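Local coordinates for uncharacterized protein (Mycobacterium tuberculosis CAS/NITR204, PDB 5VYQ) that probably transfers a formyl group from a folate cofactor to the amino sugar of dTDP-4-amino-4,6-dideoxyglucose, at residues V69-I72 / V73-D77; F174-R178 / D179-T183. All coordinates share one frame; numbering follows the deposited sequence.

Interaction 1. Residues V69-I72 / V73-D77. With NA (sodium ion), chain G; NA (sodium ion), chain H.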
loop_
_atom_site.group_PDB
_atom_site.type_symbol
_atom_site.label_atom_id
_atom_site.label_comp_id
_atom_site.label_asym_id
_atom_site.label_seq_id
_atom_site.Cartn_x
_atom_site.Cartn_y
_atom_site.Cartn_z
ATOM N N VAL A 69 -4.257 34.929 -28.336
ATOM C CA VAL A 69 -2.963 35.590 -28.079
ATOM C C VAL A 69 -3.009 37.097 -28.304
ATOM O O VAL A 69 -2.511 37.905 -27.472
ATOM C CB VAL A 69 -1.809 35.057 -28.970
ATOM C CG1 VAL A 69 -0.494 35.733 -28.617
ATOM C CG2 VAL A 69 -1.658 33.555 -28.870
ATOM N N ALA A 70 -3.570 37.513 -29.443
ATOM C CA ALA A 70 -3.547 38.915 -29.726
ATOM C C ALA A 70 -4.319 39.756 -28.719
ATOM O O ALA A 70 -3.891 40.845 -28.321
ATOM C CB ALA A 70 -4.036 39.189 -31.136
ATOM N N GLU A 71 -5.463 39.244 -28.310
ATOM C CA GLU A 71 -6.269 39.954 -27.322
ATOM C C GLU A 71 -5.621 39.944 -25.940
ATOM O O GLU A 71 -5.619 40.944 -25.244
ATOM C CB GLU A 71 -7.669 39.352 -27.231
ATOM C CG GLU A 71 -8.521 39.714 -28.450
ATOM C CD GLU A 71 -8.228 38.841 -29.654
ATOM O OE1 GLU A 71 -8.167 39.385 -30.770
ATOM O OE2 GLU A 71 -8.010 37.616 -29.512
ATOM N N ILE A 72 -5.064 38.809 -25.563
ATOM C CA ILE A 72 -4.330 38.754 -24.285
ATOM C C ILE A 72 -3.189 39.772 -24.220
ATOM O O ILE A 72 -3.064 40.525 -23.245
ATOM C CB ILE A 72 -3.850 37.318 -23.984
ATOM C CG1 ILE A 72 -5.022 36.356 -23.778
ATOM C CG2 ILE A 72 -2.957 37.297 -22.778
ATOM C CD1 ILE A 72 -4.661 34.899 -23.912
ATOM N N VAL A 73 -2.355 39.814 -25.257
ATOM C CA VAL A 73 -1.240 40.726 -25.291
ATOM C C VAL A 73 -1.741 42.178 -25.251
ATOM O O VAL A 73 -1.206 43.008 -24.528
ATOM C CB VAL A 73 -0.342 40.451 -26.523
ATOM C CG1 VAL A 73 0.661 41.576 -26.820
ATOM C CG2 VAL A 73 0.404 39.144 -26.370
ATOM N N GLU A 74 -2.814 42.471 -25.971
ATOM C CA GLU A 74 -3.352 43.832 -25.967
ATOM C C GLU A 74 -3.882 44.269 -24.588
ATOM O O GLU A 74 -3.571 45.374 -24.120
ATOM C CB GLU A 74 -4.472 43.958 -26.993
ATOM C CG GLU A 74 -5.226 45.285 -27.028
ATOM C CD GLU A 74 -6.419 45.197 -27.967
ATOM O OE1 GLU A 74 -7.563 45.172 -27.478
ATOM O OE2 GLU A 74 -6.215 45.134 -29.199
ATOM N N ARG A 75 -4.654 43.405 -23.949
ATOM C CA ARG A 75 -5.437 43.765 -22.778
ATOM C C ARG A 75 -4.762 43.620 -21.425
ATOM O O ARG A 75 -5.253 44.214 -20.451
ATOM C CB ARG A 75 -6.708 42.955 -22.784
ATOM C CG ARG A 75 -7.478 43.387 -24.022
ATOM C CD ARG A 75 -8.687 42.539 -24.196
ATOM N NE ARG A 75 -9.254 42.844 -25.507
ATOM C CZ ARG A 75 -10.168 42.099 -26.126
ATOM N NH1 ARG A 75 -10.657 41.007 -25.545
ATOM N NH2 ARG A 75 -10.555 42.473 -27.351
ATOM N N TYR A 76 -3.729 42.774 -21.338
ATOM C CA TYR A 76 -3.111 42.519 -20.046
ATOM C C TYR A 76 -1.683 43.023 -19.990
ATOM O O TYR A 76 -1.031 43.117 -21.010
ATOM C CB TYR A 76 -3.174 41.044 -19.672
ATOM C CG TYR A 76 -4.576 40.514 -19.519
ATOM C CD1 TYR A 76 -5.261 40.643 -18.325
ATOM C CD2 TYR A 76 -5.205 39.891 -20.570
ATOM C CE1 TYR A 76 -6.544 40.177 -18.186
ATOM C CE2 TYR A 76 -6.498 39.435 -20.446
ATOM C CZ TYR A 76 -7.181 39.572 -19.255
ATOM O OH TYR A 76 -8.459 39.029 -19.169
ATOM N N ASP A 77 -1.221 43.338 -18.784
ATOM C CA ASP A 77 0.137 43.743 -18.517
ATOM C C ASP A 77 0.984 42.579 -18.037
ATOM O O ASP A 77 2.205 42.680 -18.061
ATOM C CB ASP A 77 0.183 44.853 -17.475
ATOM C CG ASP A 77 -0.629 46.085 -17.919
ATOM O OD1 ASP A 77 -0.397 46.563 -19.055
ATOM O OD2 ASP A 77 -1.481 46.495 -17.108
HETATM NA NA NA G . 0.022 44.113 -22.854
HETATM NA NA NA H . -3.325 48.254 -16.860
HETATM O O HOH W 1 0.586 45.904 -21.393
HETATM O O HOH W 2 -0.096 45.859 -24.191
HETATM O O HOH W 3 2.150 43.673 -23.430
HETATM O O HOH W 4 -5.087 49.431 -15.832
HETATM O O HOH W 5 -4.210 48.180 -18.752
#

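Interaction 2. Residues F174-R178 / D179-T183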
loop_
_atom_site.group_PDB
_atom_site.type_symbol
_atom_site.label_atom_id
_atom_site.label_comp_id
_atom_site.label_asym_id
_atom_site.label_seq_id
_atom_site.Cartn_x
_atom_site.Cartn_y
_atom_site.Cartn_z
ATOM N N PHE A 174 4.070 38.370 -4.198
ATOM C CA PHE A 174 3.067 38.857 -5.138
ATOM C C PHE A 174 3.349 40.302 -5.548
ATOM O O PHE A 174 3.318 40.640 -6.730
ATOM C CB PHE A 174 1.678 38.796 -4.554
ATOM C CG PHE A 174 0.654 39.382 -5.491
ATOM C CD1 PHE A 174 0.367 38.741 -6.680
ATOM C CD2 PHE A 174 0.096 40.628 -5.256
ATOM C CE1 PHE A 174 -0.542 39.279 -7.582
ATOM C CE2 PHE A 174 -0.805 41.181 -6.154
ATOM C CZ PHE A 174 -1.151 40.501 -7.310
ATOM N N ASP A 175 3.640 41.175 -4.575
ATOM C CA ASP A 175 3.859 42.567 -4.986
ATOM C C ASP A 175 4.971 42.678 -6.028
ATOM O O ASP A 175 4.832 43.438 -7.000
ATOM C CB ASP A 175 4.193 43.491 -3.803
ATOM C CG ASP A 175 3.064 43.651 -2.816
ATOM O OD1 ASP A 175 1.947 43.140 -3.035
ATOM O OD2 ASP A 175 3.318 44.328 -1.785
ATOM N N ALA A 176 6.097 41.996 -5.808
ATOM C CA ALA A 176 7.234 42.085 -6.741
ATOM C C ALA A 176 6.859 41.527 -8.111
ATOM O O ALA A 176 7.278 42.028 -9.162
ATOM C CB ALA A 176 8.463 41.378 -6.200
ATOM N N ILE A 177 6.080 40.449 -8.083
ATOM C CA ILE A 177 5.631 39.819 -9.299
ATOM C C ILE A 177 4.745 40.758 -10.085
ATOM O O ILE A 177 4.931 40.985 -11.290
ATOM C CB ILE A 177 4.905 38.505 -9.008
ATOM C CG1 ILE A 177 5.880 37.461 -8.471
ATOM C CG2 ILE A 177 4.246 37.915 -10.281
ATOM C CD1 ILE A 177 5.225 36.332 -7.691
ATOM N N ARG A 178 3.786 41.322 -9.376
ATOM C CA ARG A 178 2.897 42.333 -9.925
ATOM C C ARG A 178 3.645 43.474 -10.603
ATOM O O ARG A 178 3.392 43.829 -11.767
ATOM C CB ARG A 178 1.951 42.829 -8.820
ATOM C CG ARG A 178 0.972 43.915 -9.263
ATOM C CD ARG A 178 0.385 44.673 -8.075
ATOM N NE ARG A 178 1.462 45.340 -7.315
ATOM C CZ ARG A 178 1.453 45.596 -6.008
ATOM N NH1 ARG A 178 0.419 45.255 -5.254
ATOM N NH2 ARG A 178 2.498 46.184 -5.450
ATOM N N ASP A 179 4.621 44.011 -9.886
ATOM C CA ASP A 179 5.271 45.237 -10.294
ATOM C C ASP A 179 6.454 44.989 -11.202
ATOM O O ASP A 179 6.988 45.920 -11.780
ATOM C CB ASP A 179 5.794 45.958 -9.073
ATOM C CG ASP A 179 4.690 46.522 -8.187
ATOM O OD1 ASP A 179 3.557 46.766 -8.645
ATOM O OD2 ASP A 179 4.959 46.694 -6.985
ATOM N N GLY A 180 6.904 43.757 -11.318
ATOM C CA GLY A 180 8.107 43.483 -12.102
ATOM C C GLY A 180 9.345 44.114 -11.482
ATOM O O GLY A 180 10.301 44.414 -12.195
ATOM N N SER A 181 9.373 44.243 -10.164
ATOM C CA SER A 181 10.451 44.943 -9.458
ATOM C C SER A 181 11.611 44.031 -9.057
ATOM O O SER A 181 12.623 44.470 -8.525
ATOM C CB SER A 181 9.881 45.628 -8.223
ATOM O OG SER A 181 9.301 44.663 -7.364
ATOM N N TYR A 182 11.489 42.743 -9.316
ATOM C CA TYR A 182 12.522 41.784 -8.948
ATOM C C TYR A 182 13.681 41.836 -9.929
ATOM O O TYR A 182 13.538 42.403 -11.003
ATOM C CB TYR A 182 11.910 40.376 -8.966
ATOM C CG TYR A 182 11.128 40.067 -10.211
ATOM C CD1 TYR A 182 11.783 39.715 -11.396
ATOM C CD2 TYR A 182 9.740 40.094 -10.212
ATOM C CE1 TYR A 182 11.083 39.428 -12.558
ATOM C CE2 TYR A 182 9.024 39.821 -11.388
ATOM C CZ TYR A 182 9.708 39.470 -12.535
ATOM O OH TYR A 182 9.063 39.170 -13.703
ATOM N N THR A 183 14.799 41.205 -9.594
ATOM C CA THR A 183 15.848 40.969 -10.565
ATOM C C THR A 183 16.028 39.444 -10.633
ATOM O O THR A 183 16.545 38.791 -9.715
ATOM C CB THR A 183 17.146 41.688 -10.174
ATOM O OG1 THR A 183 17.569 41.163 -8.923
ATOM C CG2 THR A 183 16.886 43.140 -9.993
#

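Interaction 1. Residues V69-I72 / V73-D77
Val-69 to Ile-72 meet Val-73 to Tyr-76 along the last two turns of helix 65-75, the helix of a beta-alpha-beta crossover leading from strand 47-50 to strand 78-82 in a Rossmann-like sheet. Four successive i to i+4 backbone bonds run along them; the first, Val-73 N to Val-69 O, is 2.9 Å long with a nearly straight N-H...O angle of 171°. Tyr-76 N to Ile-72 O ends the series, and Tyr-76 then leaves helical geometry.

The apolar contacts are few. Both valines touch Leu-92 of helix 90-95. Ile-72 CG2, anti to its backbone N, comes within 4.1 Å of Tyr-76 CD2, while Tyr-76 OH reaches on to Asp-48.

Among the charged chains, Glu-71 chi1 (-73°) puts CG beside the backbone N, over one face of the Arg-75 guanidinium and 3.6 Å from Arg-75 NH2. The bend at chi2 (81°) leads the carboxylate on to Arg-68, and Arg-75 NE makes a weak 3.5 Å salt bridge to Glu-74 OE1.

Metal bonds gather at the C-terminal end of the helix. Carbonyls Val-73 O and Tyr-76 O both hold one sodium ion, completed by three waters. Asp-77 OD2 binds a second sodium ion at 2.6 Å, together with two other waters, Met-21 O and Thr-23 OG1. One of the waters on the first sodium donates to Asp-77 OD1 at 2.6 Å.

Interaction 2. Residues F174-R178 / D179-T183
Ala-176, Ile-177 and Arg-178 meet Asp-179 to Tyr-182 in a local helix-capping contact, where the long helix 155-179 ends at the protein surface and the chain turns into the loop before strand 193-194. The backbone pattern is that of a Schellman motif: Ser-181 N reaches back to Ala-176 O at 3.2 Å, in the carbonyl plane and on a lone pair. Gly-180 N is shared weakly between Ile-177 O at 3.4 Å and Ala-176 O at 2.8 Å, so Ala-176 O receives both N-H groups. Gly-180 turns the chain with a positive phi of 65°, the usual signature of this cap.

Beyond the turn, Tyr-182 folds back over the helix end. Its chi1 of 49° sets CG between the backbone N and the carbonyl carbon, bringing CD2 to 3.3 Å from Ala-176 O, while Ile-177 CA lies at the ring edge, in plane. Tyr-182 OH is held by Glu-131 and Arg-97, and Arg-97 also donates to Ile-177 O.

Charges clasp the outside of the final turn. Arg-178, bent at chi3, offers its NE edge to Asp-179 as a side-on, two-nitrogen grip. Arg-178 NE to Asp-179 OD1 and Arg-178 NH2 to Asp-179 OD2 are both 2.9 Å, and both oxygens lie close to the guanidinium plane. The carboxylate is turned 42° from that plane, and NE meets OD1 from above the carboxylate. Asp-175 OD1 lies 3.4 Å from Arg-178 NH1, a salt bridge by charge alone with no N-H directed at the oxygen; Asp-175 OD1 also pairs with Arg-43 of helix 31-43. Asp-179 OD1 also accepts from Gly-19 N, a tag residue. The two bonds restrict the rotation of both side chains, and the arginine probably offsets the like charges of the two aspartates.

Interaction 1 comes first along the chain and closes well before interaction 2 opens. Each marks the C-terminal end of a helix, 65-75 and 155-179, and both lie at the surface. Their centres are 19 Å apart and their nearest atoms about 7 Å apart, so they do not touch. The segment before strand 24-28 connects them: Met-21 and Thr-23 share a sodium ion with Asp-77, and Val-22 touches both Asp-77 and Arg-178. The folate ligand lies about 11 Å from the Val-69 side chain of interaction 1. Helix 65-75 links strands 47-50 and 78-82 of the six-stranded sheet, while helix 155-179 follows its last strand, 141-147.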